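PDB 4PMH: pectinesterase from Sitophilus oryzae, which catalyses the hydrolysis of methyl esters in pectin, releasing methanol, and probably plays an important role in the digestion of plant cell walls. Local coordinates for residues Pro11-Ser16 and Arg346-Asp351; Thr104-Ala109 and Asn168-Thr173; Cys148-Trp153 and Ala180-Ser185; Ser307-Leu312 and Asn352-Trp357. One frame throughout, in Å; residues are numbered along the deposited sequence.

From the N terminus, residues 11-16 meet residues 346-351 in contact 1, closing a loop of 329 residues that takes in contacts 2 and 3 and pins the N-terminal arm to the end of the parallel beta-helix. Contact 2 (104-109 with 168-173) and contact 3 (148-153 with 180-185) cross along the chain and touch in space, N168 and M107 both reaching S149; each joins successive turns on a different sheet. Contact 4 (307-312 with 352-357) pairs the last two strands of the ten-stranded sheet. It crosses contact 1, touches it through N349, D351, L348 and P11, and lies about 24 Å from contact 3, centre to centre.

Contact 1. Residues Pro11-Ser16 and Arg346-Asp351; sequences PILTAS and RDLNND
R346 and I12 make the one hydrogen bond between these two segments: R346 NH2 donates to I12 O over 2.7 Å, with an N-H...O angle of 158°. The carbonyl oxygen lies at the edge of the guanidinium, near its plane, whereas the donor itself stands above the plane of the I12 carbonyl. R346 reaches this far because its chain is extended from CG to NE, after a first torsion of 57° that sets CG between the backbone N and the carbonyl carbon. Further bonds hold the planar group: NH2 forms a salt bridge with E17, and NH1 donates to the carbonyls of P5 and N341. P11 CB meets the guanidinium obliquely, in van der Waals packing 4.1 Å from R346 NH1. E17 also accepts from T14 N, so one carboxylate serves both segments at the start of helix 15-18, where T14 occupies the N-cap.

The apolar part is small. L13 CD2 rests against both methyls of L348, 3.6 Å from CD1. Both leucines and P11 also pack on W357.

Within 346-351, D347 OD1 accepts from N349 N at 3.0 Å, an Asx turn, and N350 N bonds to D347 O in a type I beta turn that presents L348 to L13. The N-terminal arm thus lies against the last strand, 355-359, of the parallel beta-helix, away from the residues assigned by similarity to the active site.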
loop_
_atom_site.group_PDB
_atom_site.type_symbol
_atom_site.label_atom_id
_atom_site.label_comp_id
_atom_site.label_asym_id
_atom_site.label_seq_id
_atom_site.Cartn_x
_atom_site.Cartn_y
_atom_site.Cartn_z
ATOM N N PRO A 11 -8.964 -9.186 -19.258
ATOM C CA PRO A 11 -7.884 -9.238 -20.232
ATOM C C PRO A 11 -6.628 -9.879 -19.674
ATOM O O PRO A 11 -6.304 -9.715 -18.490
ATOM C CB PRO A 11 -7.646 -7.771 -20.604
ATOM C CG PRO A 11 -8.344 -6.953 -19.575
ATOM C CD PRO A 11 -9.330 -7.814 -18.862
ATOM N N ILE A 12 -5.950 -10.619 -20.535
ATOM C CA ILE A 12 -4.748 -11.357 -20.193
ATOM C C ILE A 12 -3.639 -10.964 -21.150
ATOM O O ILE A 12 -3.837 -10.941 -22.352
ATOM C CB ILE A 12 -4.972 -12.893 -20.318
ATOM C CG1 ILE A 12 -6.156 -13.344 -19.465
ATOM C CG2 ILE A 12 -3.695 -13.672 -19.995
ATOM C CD1 ILE A 12 -6.017 -13.129 -17.967
ATOM N N LEU A 13 -2.467 -10.675 -20.616
ATOM C CA LEU A 13 -1.302 -10.349 -21.433
ATOM C C LEU A 13 -0.841 -11.549 -22.271
ATOM O O LEU A 13 -0.908 -12.699 -21.828
ATOM C CB LEU A 13 -0.140 -9.916 -20.546
ATOM C CG LEU A 13 -0.286 -8.653 -19.678
ATOM C CD1 LEU A 13 1.003 -8.404 -18.905
ATOM C CD2 LEU A 13 -0.659 -7.425 -20.486
ATOM N N THR A 14 -0.335 -11.258 -23.457
ATOM C CA THR A 14 0.336 -12.256 -24.269
ATOM C C THR A 14 1.697 -12.548 -23.685
ATOM O O THR A 14 2.242 -11.739 -22.926
ATOM C CB THR A 14 0.501 -11.780 -25.720
ATOM O OG1 THR A 14 1.395 -10.658 -25.782
ATOM C CG2 THR A 14 -0.843 -11.382 -26.311
ATOM N N ALA A 15 2.280 -13.677 -24.076
ATOM C CA ALA A 15 3.640 -14.013 -23.639
ATOM C C ALA A 15 4.638 -12.912 -23.965
ATOM O O ALA A 15 5.561 -12.629 -23.191
ATOM C CB ALA A 15 4.088 -15.333 -24.253
ATOM N N SER A 16 4.462 -12.294 -25.121
ATOM C CA SER A 16 5.359 -11.237 -25.595
ATOM C C SER A 16 5.204 -9.972 -24.737
ATOM O O SER A 16 6.174 -9.397 -24.251
ATOM C CB SER A 16 5.006 -10.932 -27.057
ATOM O OG SER A 16 5.944 -10.075 -27.637
ATOM N N ARG A 346 -3.066 -4.299 -29.435
ATOM C CA ARG A 346 -3.511 -3.263 -28.504
ATOM C C ARG A 346 -2.336 -2.497 -27.931
ATOM O O ARG A 346 -1.191 -2.959 -27.977
ATOM C CB ARG A 346 -4.310 -3.895 -27.344
ATOM C CG ARG A 346 -3.528 -4.966 -26.591
ATOM C CD ARG A 346 -4.319 -5.660 -25.472
ATOM N NE ARG A 346 -3.577 -6.831 -25.020
ATOM C CZ ARG A 346 -4.105 -7.870 -24.383
ATOM N NH1 ARG A 346 -5.402 -7.908 -24.061
ATOM N NH2 ARG A 346 -3.322 -8.897 -24.106
ATOM N N ASP A 347 -2.648 -1.329 -27.381
ATOM C CA ASP A 347 -1.697 -0.553 -26.574
ATOM C C ASP A 347 -2.064 -0.689 -25.097
ATOM O O ASP A 347 -3.104 -0.198 -24.658
ATOM C CB ASP A 347 -1.776 0.910 -27.002
ATOM C CG ASP A 347 -0.905 1.858 -26.167
ATOM O OD1 ASP A 347 -0.001 1.445 -25.374
ATOM O OD2 ASP A 347 -1.150 3.077 -26.363
ATOM N N LEU A 348 -1.195 -1.321 -24.321
ATOM C CA LEU A 348 -1.511 -1.570 -22.910
ATOM C C LEU A 348 -1.516 -0.282 -22.080
ATOM O O LEU A 348 -1.956 -0.278 -20.919
ATOM C CB LEU A 348 -0.540 -2.589 -22.305
ATOM C CG LEU A 348 -0.519 -3.984 -22.960
ATOM C CD1 LEU A 348 0.690 -4.751 -22.463
ATOM C CD2 LEU A 348 -1.788 -4.771 -22.684
ATOM N N ASN A 349 -1.050 0.813 -22.673
ATOM C CA ASN A 349 -1.101 2.125 -22.030
ATOM C C ASN A 349 -2.226 3.033 -22.526
ATOM O O ASN A 349 -2.280 4.203 -22.176
ATOM C CB ASN A 349 0.252 2.805 -22.170
ATOM C CG ASN A 349 1.299 2.148 -21.298
ATOM O OD1 ASN A 349 1.063 1.919 -20.109
ATOM N ND2 ASN A 349 2.454 1.836 -21.866
ATOM N N ASN A 350 -3.126 2.480 -23.324
ATOM C CA ASN A 350 -4.296 3.212 -23.821
ATOM C C ASN A 350 -5.166 3.622 -22.638
ATOM O O ASN A 350 -5.447 2.805 -21.767
ATOM C CB ASN A 350 -5.063 2.278 -24.750
ATOM C CG ASN A 350 -6.240 2.941 -25.459
ATOM O OD1 ASN A 350 -6.862 3.866 -24.955
ATOM N ND2 ASN A 350 -6.587 2.399 -26.635
ATOM N N ASP A 351 -5.617 4.867 -22.628
ATOM C CA ASP A 351 -6.387 5.407 -21.496
ATOM C C ASP A 351 -7.876 5.492 -21.752
ATOM O O ASP A 351 -8.629 6.042 -20.948
ATOM C CB ASP A 351 -5.838 6.774 -21.104
ATOM C CG ASP A 351 -4.442 6.681 -20.535
ATOM O OD1 ASP A 351 -4.227 5.839 -19.630
ATOM O OD2 ASP A 351 -3.557 7.438 -20.997
#

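Contact 2. Residues Thr104-Ala109 and Asn168-Thr173; sequences TLNMPA and NSAKNT
N168 grips M107 across two parallel strand ends, and its side chain can be followed outward. CB sits 4.0 Å from L105 O. CG lies anti to the backbone N (chi1 -167°), which carries the amide across to the neighbouring chain segment and leaves CG 3.6 Å from M107 O. There OD1 accepts from M107 N at 3.0 Å, and ND2 donates to M107 O at 2.9 Å with an N-H...O angle of 167°. The acceptor is in the amide plane of N168, though ND2 approaches from above the M107 carbonyl plane. The asparagine thus takes both backbone polar atoms of one residue, and ND2 has a further acceptor in V179 O, so its rotation is well defined.

Before it, L105 and N168 form a parallel bridge, with S169 N donating to L105 O over 2.8 Å. A water bridges T104 OG1 and S169 OG; T104 OG1 also bonds to E167.

Farther along, N106 and N172 come from opposite directions with amide planes only 4° apart. N172 ND2 donates to an in-plane lone pair of N106 OD1 at 3.0 Å, the return bond from N106 ND2 to N172 OD1 is weak, and N172 ND2 also reaches Q176. Beside N106, A170 CB packs 3.8 Å from P108 CD.

Here two successive turns of the parallel beta-helix leave strands 101-105 and 165-168, and the N168 amide takes over where their backbone pairing ends, near Q177, a substrate-binding residue by similarity.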
loop_
_atom_site.group_PDB
_atom_site.type_symbol
_atom_site.label_atom_id
_atom_site.label_comp_id
_atom_site.label_asym_id
_atom_site.label_seq_id
_atom_site.Cartn_x
_atom_site.Cartn_y
_atom_site.Cartn_z
ATOM N N THR A 104 0.067 -0.172 16.550
ATOM C CA THR A 104 -1.350 -0.211 16.261
ATOM C C THR A 104 -2.141 0.939 16.876
ATOM O O THR A 104 -1.857 1.351 18.000
ATOM C CB THR A 104 -1.979 -1.555 16.728
ATOM O OG1 THR A 104 -3.380 -1.541 16.442
ATOM C CG2 THR A 104 -1.790 -1.819 18.239
ATOM N N LEU A 105 -3.141 1.418 16.142
ATOM C CA LEU A 105 -4.101 2.397 16.657
ATOM C C LEU A 105 -5.438 2.185 15.973
ATOM O O LEU A 105 -5.475 1.608 14.892
ATOM C CB LEU A 105 -3.617 3.816 16.361
ATOM C CG LEU A 105 -2.470 4.379 17.184
ATOM C CD1 LEU A 105 -1.973 5.674 16.578
ATOM C CD2 LEU A 105 -2.911 4.598 18.623
ATOM N N ASN A 106 -6.524 2.610 16.627
ATOM C CA ASN A 106 -7.871 2.687 16.019
ATOM C C ASN A 106 -8.077 4.163 15.699
ATOM O O ASN A 106 -8.489 4.949 16.555
ATOM C CB ASN A 106 -8.946 2.188 17.005
ATOM C CG ASN A 106 -10.367 2.192 16.425
ATOM O OD1 ASN A 106 -10.678 2.862 15.441
ATOM N ND2 ASN A 106 -11.257 1.464 17.096
ATOM N N MET A 107 -7.747 4.546 14.471
ATOM C CA MET A 107 -7.662 5.955 14.114
ATOM C C MET A 107 -8.100 6.145 12.681
ATOM O O MET A 107 -7.260 6.248 11.773
ATOM C CB MET A 107 -6.234 6.477 14.313
ATOM C CG MET A 107 -6.128 8.003 14.237
ATOM S SD MET A 107 -4.529 8.638 14.793
ATOM C CE MET A 107 -3.484 8.254 13.395
ATOM N N PRO A 108 -9.422 6.189 12.460
ATOM C CA PRO A 108 -9.935 6.424 11.109
ATOM C C PRO A 108 -9.753 7.861 10.604
ATOM O O PRO A 108 -9.420 8.767 11.374
ATOM C CB PRO A 108 -11.430 6.092 11.243
ATOM C CG PRO A 108 -11.761 6.443 12.668
ATOM C CD PRO A 108 -10.511 6.066 13.454
ATOM N N ALA A 109 -9.978 8.051 9.307
ATOM C CA ALA A 109 -9.996 9.395 8.705
ATOM C C ALA A 109 -11.012 10.301 9.406
ATOM O O ALA A 109 -10.850 11.527 9.421
ATOM C CB ALA A 109 -10.340 9.319 7.235
ATOM N N ASN A 168 -3.949 -0.333 11.522
ATOM C CA ASN A 168 -4.979 0.632 11.893
ATOM C C ASN A 168 -6.297 -0.147 12.014
ATOM O O ASN A 168 -6.864 -0.617 11.028
ATOM C CB ASN A 168 -5.045 1.775 10.884
ATOM C CG ASN A 168 -5.860 2.961 11.387
ATOM O OD1 ASN A 168 -6.774 2.810 12.213
ATOM N ND2 ASN A 168 -5.520 4.154 10.899
ATOM N N SER A 169 -6.758 -0.296 13.246
ATOM C CA SER A 169 -7.770 -1.286 13.590
ATOM C C SER A 169 -9.184 -0.736 13.452
ATOM O O SER A 169 -10.138 -1.409 13.801
ATOM C CB SER A 169 -7.547 -1.813 15.008
ATOM O OG SER A 169 -7.644 -0.790 15.995
ATOM N N ALA A 170 -9.324 0.468 12.926
ATOM C CA ALA A 170 -10.649 1.072 12.767
ATOM C C ALA A 170 -11.542 0.234 11.854
ATOM O O ALA A 170 -11.216 0.016 10.681
ATOM C CB ALA A 170 -10.543 2.482 12.226
ATOM N N LYS A 171 -12.650 -0.228 12.425
ATOM C CA LYS A 171 -13.721 -0.902 11.701
ATOM C C LYS A 171 -15.098 -0.473 12.291
ATOM O O LYS A 171 -16.050 -1.249 12.320
ATOM C CB LYS A 171 -13.529 -2.425 11.771
ATOM C CG LYS A 171 -13.238 -2.959 13.170
ATOM C CD LYS A 171 -13.052 -4.473 13.192
ATOM C CE LYS A 171 -14.334 -5.215 13.550
ATOM N NZ LYS A 171 -14.086 -6.666 13.809
ATOM N N ASN A 172 -15.194 0.787 12.701
ATOM C CA ASN A 172 -16.291 1.256 13.560
ATOM C C ASN A 172 -17.634 1.382 12.810
ATOM O O ASN A 172 -18.702 1.115 13.376
ATOM C CB ASN A 172 -15.869 2.574 14.223
ATOM C CG ASN A 172 -14.527 2.450 14.938
ATOM O OD1 ASN A 172 -14.429 1.795 15.969
ATOM N ND2 ASN A 172 -13.483 3.063 14.382
ATOM N N THR A 173 -17.557 1.800 11.544
ATOM C CA THR A 173 -18.674 1.743 10.597
ATOM C C THR A 173 -18.149 1.175 9.282
ATOM O O THR A 173 -16.942 1.054 9.093
ATOM C CB THR A 173 -19.260 3.133 10.294
ATOM O OG1 THR A 173 -18.377 3.841 9.411
ATOM C CG2 THR A 173 -19.477 3.959 11.577
HETATM O O HOH W 1 -5.606 -0.734 17.748
#

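Contact 3. Residues Cys148-Trp153 and Ala180-Ser185; sequences CSTVFW and ALQTNS
Adjacent strands from successive turns of a parallel beta-helix pair here, F152 with L181 and W153 with Q182 in parallel register. Both backbone polar atoms of F152 bond to 180-185: F152 N donates to A180 O at 2.9 Å, and F152 O accepts from Q182 N at 3.0 Å, both bonds running nearly along the C=O axis. A180 O has a second, weak donor in V151 N, and the CA of L181 makes a C-H...O contact with F152 O.

On the face carrying W153 and Q182, the glutamine side chain is fully extended, with CG anti to the backbone N (chi1 177°), and runs side by side with the indole. Its amide is tilted 26° to the ring, and NE2 stands 3.5 Å above the ring plane, displaced toward the rim. The same NE2 donates to T150 OG1 over 2.9 Å, with the oxygen in the amide plane. OE1 of Q182 is taken by S206 OG, so bonds at both OE1 and NE2 define the amide's rotation about CG-CD. T150 CG2 meanwhile lies 3.6 Å from Q182 CB.

The opposite face holds F152 and L181, which point the same way; CD1 of the phenylalanine and CD1 of the leucine are 3.9 Å apart.

Outside the pair, F152, V151 and A180 press on I166 of strand 165-168, and V151 and F152 also meet I103 of strand 101-105. W153 leans on helix 131-138 at M133 and C137, the latter disulfide-bonded to C148, while strands 80-82 and 202-204 continue the sheet to either side.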
loop_
_atom_site.group_PDB
_atom_site.type_symbol
_atom_site.label_atom_id
_atom_site.label_comp_id
_atom_site.label_asym_id
_atom_site.label_seq_id
_atom_site.Cartn_x
_atom_site.Cartn_y
_atom_site.Cartn_z
ATOM N N CYS A 148 -4.064 11.730 7.122
ATOM C CA CYS A 148 -3.730 11.889 8.549
ATOM C C CYS A 148 -4.146 10.687 9.427
ATOM O O CYS A 148 -3.757 10.582 10.601
ATOM C CB CYS A 148 -4.315 13.198 9.115
ATOM S SG CYS A 148 -3.453 14.690 8.546
ATOM N N SER A 149 -4.919 9.764 8.870
ATOM C CA SER A 149 -5.263 8.546 9.588
ATOM C C SER A 149 -4.065 7.573 9.682
ATOM O O SER A 149 -4.155 6.561 10.384
ATOM C CB SER A 149 -6.458 7.859 8.937
ATOM O OG SER A 149 -6.074 7.134 7.771
ATOM N N THR A 150 -2.963 7.892 8.992
ATOM C CA THR A 150 -1.860 6.942 8.807
ATOM C C THR A 150 -1.139 6.655 10.100
ATOM O O THR A 150 -0.729 7.584 10.794
ATOM C CB THR A 150 -0.830 7.439 7.772
ATOM O OG1 THR A 150 -1.448 7.575 6.488
ATOM C CG2 THR A 150 0.332 6.454 7.650
ATOM N N VAL A 151 -0.970 5.374 10.410
ATOM C CA VAL A 151 -0.225 4.954 11.612
ATOM C C VAL A 151 1.307 5.063 11.434
ATOM O O VAL A 151 1.991 5.625 12.285
ATOM C CB VAL A 151 -0.661 3.541 12.075
ATOM C CG1 VAL A 151 0.234 3.000 13.178
ATOM C CG2 VAL A 151 -2.119 3.569 12.506
ATOM N N PHE A 152 1.818 4.573 10.311
ATOM C CA PHE A 152 3.243 4.655 9.962
ATOM C C PHE A 152 3.366 5.412 8.619
ATOM O O PHE A 152 2.947 4.916 7.571
ATOM C CB PHE A 152 3.768 3.225 9.848
ATOM C CG PHE A 152 5.255 3.060 10.027
ATOM C CD1 PHE A 152 6.157 3.610 9.121
ATOM C CD2 PHE A 152 5.748 2.234 11.034
ATOM C CE1 PHE A 152 7.526 3.404 9.271
ATOM C CE2 PHE A 152 7.109 2.009 11.180
ATOM C CZ PHE A 152 8.002 2.595 10.285
ATOM N N TRP A 153 3.950 6.615 8.658
ATOM C CA TRP A 153 3.911 7.567 7.551
ATOM C C TRP A 153 5.342 7.872 7.083
ATOM O O TRP A 153 6.112 8.482 7.805
ATOM C CB TRP A 153 3.229 8.853 8.021
ATOM C CG TRP A 153 2.819 9.814 6.928
ATOM C CD1 TRP A 153 3.282 9.871 5.638
ATOM C CD2 TRP A 153 1.885 10.889 7.061
ATOM N NE1 TRP A 153 2.676 10.900 4.959
ATOM C CE2 TRP A 153 1.816 11.543 5.814
ATOM C CE3 TRP A 153 1.080 11.347 8.112
ATOM C CZ2 TRP A 153 0.971 12.620 5.587
ATOM C CZ3 TRP A 153 0.250 12.431 7.893
ATOM C CH2 TRP A 153 0.193 13.054 6.637
ATOM N N ALA A 180 -2.851 2.160 7.509
ATOM C CA ALA A 180 -1.830 1.564 8.359
ATOM C C ALA A 180 -0.476 2.090 7.955
ATOM O O ALA A 180 0.186 2.748 8.751
ATOM C CB ALA A 180 -1.862 0.042 8.300
ATOM N N LEU A 181 -0.067 1.803 6.719
ATOM C CA LEU A 181 1.176 2.323 6.163
ATOM C C LEU A 181 0.891 3.247 4.976
ATOM O O LEU A 181 0.046 2.940 4.104
ATOM C CB LEU A 181 2.082 1.165 5.727
ATOM C CG LEU A 181 3.401 1.474 5.042
ATOM C CD1 LEU A 181 4.306 2.229 6.007
ATOM C CD2 LEU A 181 4.136 0.239 4.522
ATOM N N GLN A 182 1.597 4.380 4.952
ATOM C CA GLN A 182 1.596 5.290 3.807
ATOM C C GLN A 182 3.018 5.594 3.373
ATOM O O GLN A 182 3.815 6.068 4.188
ATOM C CB GLN A 182 0.919 6.622 4.129
ATOM C CG GLN A 182 0.988 7.583 2.946
ATOM C CD GLN A 182 0.434 8.963 3.216
ATOM O OE1 GLN A 182 0.652 9.890 2.421
ATOM N NE2 GLN A 182 -0.304 9.110 4.310
ATOM N N THR A 183 3.313 5.376 2.090
ATOM C CA THR A 183 4.638 5.721 1.533
ATOM C C THR A 183 4.480 6.886 0.533
ATOM O O THR A 183 3.591 6.867 -0.330
ATOM C CB THR A 183 5.355 4.505 0.864
ATOM O OG1 THR A 183 4.758 4.210 -0.392
ATOM C CG2 THR A 183 5.320 3.258 1.741
ATOM N N ASN A 184 5.348 7.888 0.674
ATOM C CA ASN A 184 5.318 9.117 -0.133
ATOM C C ASN A 184 6.603 9.357 -0.923
ATOM O O ASN A 184 6.699 10.347 -1.654
ATOM C CB ASN A 184 5.079 10.287 0.813
ATOM C CG ASN A 184 4.863 11.604 0.105
ATOM O OD1 ASN A 184 5.695 12.502 0.200
ATOM N ND2 ASN A 184 3.720 11.760 -0.549
ATOM N N SER A 185 7.572 8.457 -0.803
ATOM C CA SER A 185 8.897 8.669 -1.360
ATOM C C SER A 185 9.415 7.477 -2.128
ATOM O O SER A 185 8.810 6.419 -2.136
ATOM C CB SER A 185 9.887 8.942 -0.235
ATOM O OG SER A 185 9.602 10.172 0.369
#

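Contact 4. Residues Ser307-Leu312 and Asn352-Trp357; sequences SPNGQL and NYNRFW
L312 and F356 pair in parallel at the edge of the ten-stranded sheet of the beta-helix, where strand 355-359 is outermost. L312 N donates to R355 O at 3.0 Å, and L312 O accepts from W357 N at 2.9 Å. On the face of L312 and F356, L312 CB lies 4.0 Å from F356 CD1; F356 is also close to R290, a substrate-binding residue by similarity, and touches P257.

On the R355 side, Q311 CB sits 3.7 Å above the guanidinium plane, over its centre. The arginine gets there by bending at chi2 and at chi3 (85°), which folds the group back over Q311. It is held in that position by outside acceptors: NH2 donates to K263 O and N349 OD1, and NH1 to D260 O. Q311 is fixed in turn, with OE1 accepting from G266 N and Y26 OH.

Ahead of the strands, N309 links the two loops. Its ND2 donates to Y353 O over 3.0 Å and also to D351 OD1, while its OD1 bonds to R336. N354 OD1 accepts from S339 N.

Two waters bridge the segments. One joins Q311 NE2 to W357 NE1. The other takes four bonds, donating to N309 OD1 and to G310 O at 2.7 Å and accepting from N354 ND2 and R355 N. This second water also stands over one face of the F356 ring, offset toward the rim.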
loop_
_atom_site.group_PDB
_atom_site.type_symbol
_atom_site.label_atom_id
_atom_site.label_comp_id
_atom_site.label_asym_id
_atom_site.label_seq_id
_atom_site.Cartn_x
_atom_site.Cartn_y
_atom_site.Cartn_z
ATOM N N SER A 307 -6.585 12.436 -16.670
ATOM C CA SER A 307 -7.072 11.828 -15.430
ATOM C C SER A 307 -6.229 10.607 -15.059
ATOM O O SER A 307 -5.607 10.012 -15.932
ATOM C CB SER A 307 -8.541 11.445 -15.539
ATOM O OG SER A 307 -9.342 12.551 -15.925
ATOM N N PRO A 308 -6.189 10.247 -13.757
ATOM C CA PRO A 308 -5.483 9.029 -13.369
ATOM C C PRO A 308 -6.076 7.843 -14.086
ATOM O O PRO A 308 -7.272 7.855 -14.416
ATOM C CB PRO A 308 -5.773 8.892 -11.870
ATOM C CG PRO A 308 -6.256 10.213 -11.411
ATOM C CD PRO A 308 -6.827 10.917 -12.606
ATOM N N ASN A 309 -5.254 6.842 -14.357
ATOM C CA ASN A 309 -5.768 5.611 -14.889
ATOM C C ASN A 309 -4.960 4.454 -14.339
ATOM O O ASN A 309 -3.927 4.048 -14.904
ATOM C CB ASN A 309 -5.801 5.645 -16.422
ATOM C CG ASN A 309 -6.629 4.521 -17.014
ATOM O OD1 ASN A 309 -7.612 4.029 -16.419
ATOM N ND2 ASN A 309 -6.219 4.093 -18.203
ATOM N N GLY A 310 -5.442 3.949 -13.200
ATOM C CA GLY A 310 -4.717 2.958 -12.395
ATOM C C GLY A 310 -4.133 1.799 -13.184
ATOM O O GLY A 310 -4.816 1.200 -14.011
ATOM N N GLN A 311 -2.871 1.479 -12.909
ATOM C CA GLN A 311 -2.149 0.422 -13.617
ATOM C C GLN A 311 -1.788 -0.678 -12.638
ATOM O O GLN A 311 -1.227 -0.400 -11.576
ATOM C CB GLN A 311 -0.892 0.977 -14.284
ATOM C CG GLN A 311 -0.329 0.144 -15.437
ATOM C CD GLN A 311 0.510 -1.046 -15.014
ATOM O OE1 GLN A 311 1.086 -1.071 -13.923
ATOM N NE2 GLN A 311 0.576 -2.058 -15.884
ATOM N N LEU A 312 -2.110 -1.920 -13.019
ATOM C CA LEU A 312 -1.896 -3.102 -12.197
ATOM C C LEU A 312 -1.718 -4.356 -13.048
ATOM O O LEU A 312 -2.554 -4.667 -13.860
ATOM C CB LEU A 312 -3.094 -3.345 -11.279
ATOM C CG LEU A 312 -3.127 -4.660 -10.514
ATOM C CD1 LEU A 312 -1.964 -4.821 -9.540
ATOM C CD2 LEU A 312 -4.436 -4.739 -9.751
ATOM N N ASN A 352 -8.313 4.931 -22.863
ATOM C CA ASN A 352 -9.732 4.750 -23.101
ATOM C C ASN A 352 -10.250 3.468 -22.484
ATOM O O ASN A 352 -11.461 3.236 -22.458
ATOM C CB ASN A 352 -10.003 4.791 -24.595
ATOM C CG ASN A 352 -9.578 6.098 -25.189
ATOM O OD1 ASN A 352 -10.256 7.105 -25.018
ATOM N ND2 ASN A 352 -8.412 6.115 -25.820
ATOM N N TYR A 353 -9.322 2.640 -21.998
ATOM C CA TYR A 353 -9.642 1.448 -21.248
ATOM C C TYR A 353 -8.864 1.475 -19.933
ATOM O O TYR A 353 -7.893 2.228 -19.789
ATOM C CB TYR A 353 -9.193 0.213 -22.017
ATOM C CG TYR A 353 -9.860 0.051 -23.358
ATOM C CD1 TYR A 353 -11.049 -0.656 -23.477
ATOM C CD2 TYR A 353 -9.288 0.588 -24.509
ATOM C CE1 TYR A 353 -11.667 -0.807 -24.705
ATOM C CE2 TYR A 353 -9.896 0.435 -25.754
ATOM C CZ TYR A 353 -11.085 -0.254 -25.841
ATOM O OH TYR A 353 -11.709 -0.414 -27.055
ATOM N N ASN A 354 -9.276 0.622 -18.999
ATOM C CA ASN A 354 -8.510 0.410 -17.794
ATOM C C ASN A 354 -7.199 -0.296 -18.106
ATOM O O ASN A 354 -6.998 -0.802 -19.217
ATOM C CB ASN A 354 -9.322 -0.352 -16.780
ATOM C CG ASN A 354 -10.451 0.475 -16.234
ATOM O OD1 ASN A 354 -11.578 0.401 -16.736
ATOM N ND2 ASN A 354 -10.144 1.335 -15.256
ATOM N N ARG A 355 -6.294 -0.286 -17.133
ATOM C CA ARG A 355 -4.974 -0.899 -17.302
ATOM C C ARG A 355 -4.743 -1.948 -16.234
ATOM O O ARG A 355 -3.700 -1.967 -15.557
ATOM C CB ARG A 355 -3.837 0.150 -17.273
ATOM C CG ARG A 355 -4.060 1.423 -18.103
ATOM C CD ARG A 355 -3.472 2.653 -17.367
ATOM N NE ARG A 355 -2.093 2.715 -17.702
ATOM C CZ ARG A 355 -1.146 3.427 -17.122
ATOM N NH1 ARG A 355 -1.355 4.238 -16.082
ATOM N NH2 ARG A 355 0.060 3.291 -17.642
ATOM N N PHE A 356 -5.708 -2.843 -16.094
ATOM C CA PHE A 356 -5.605 -3.968 -15.193
ATOM C C PHE A 356 -5.404 -5.231 -16.014
ATOM O O PHE A 356 -6.211 -5.543 -16.883
ATOM C CB PHE A 356 -6.884 -4.112 -14.366
ATOM C CG PHE A 356 -7.276 -2.882 -13.599
ATOM C CD1 PHE A 356 -6.331 -2.002 -13.113
ATOM C CD2 PHE A 356 -8.609 -2.623 -13.357
ATOM C CE1 PHE A 356 -6.706 -0.881 -12.393
ATOM C CE2 PHE A 356 -9.000 -1.502 -12.646
ATOM C CZ PHE A 356 -8.048 -0.632 -12.166
ATOM N N TRP A 357 -4.316 -5.947 -15.758
ATOM C CA TRP A 357 -3.968 -7.105 -16.579
ATOM C C TRP A 357 -3.436 -8.251 -15.748
ATOM O O TRP A 357 -2.952 -8.060 -14.644
ATOM C CB TRP A 357 -2.890 -6.750 -17.616
ATOM C CG TRP A 357 -3.015 -5.383 -18.248
ATOM C CD1 TRP A 357 -2.405 -4.223 -17.831
ATOM C CD2 TRP A 357 -3.755 -5.049 -19.411
ATOM N NE1 TRP A 357 -2.744 -3.190 -18.660
ATOM C CE2 TRP A 357 -3.571 -3.663 -19.643
ATOM C CE3 TRP A 357 -4.572 -5.777 -20.283
ATOM C CZ2 TRP A 357 -4.184 -2.990 -20.711
ATOM C CZ3 TRP A 357 -5.176 -5.111 -21.331
ATOM C CH2 TRP A 357 -4.966 -3.722 -21.539
HETATM O O HOH W 2 -7.308 1.525 -15.004
HETATM O O HOH W 3 -0.813 -1.080 -18.657
#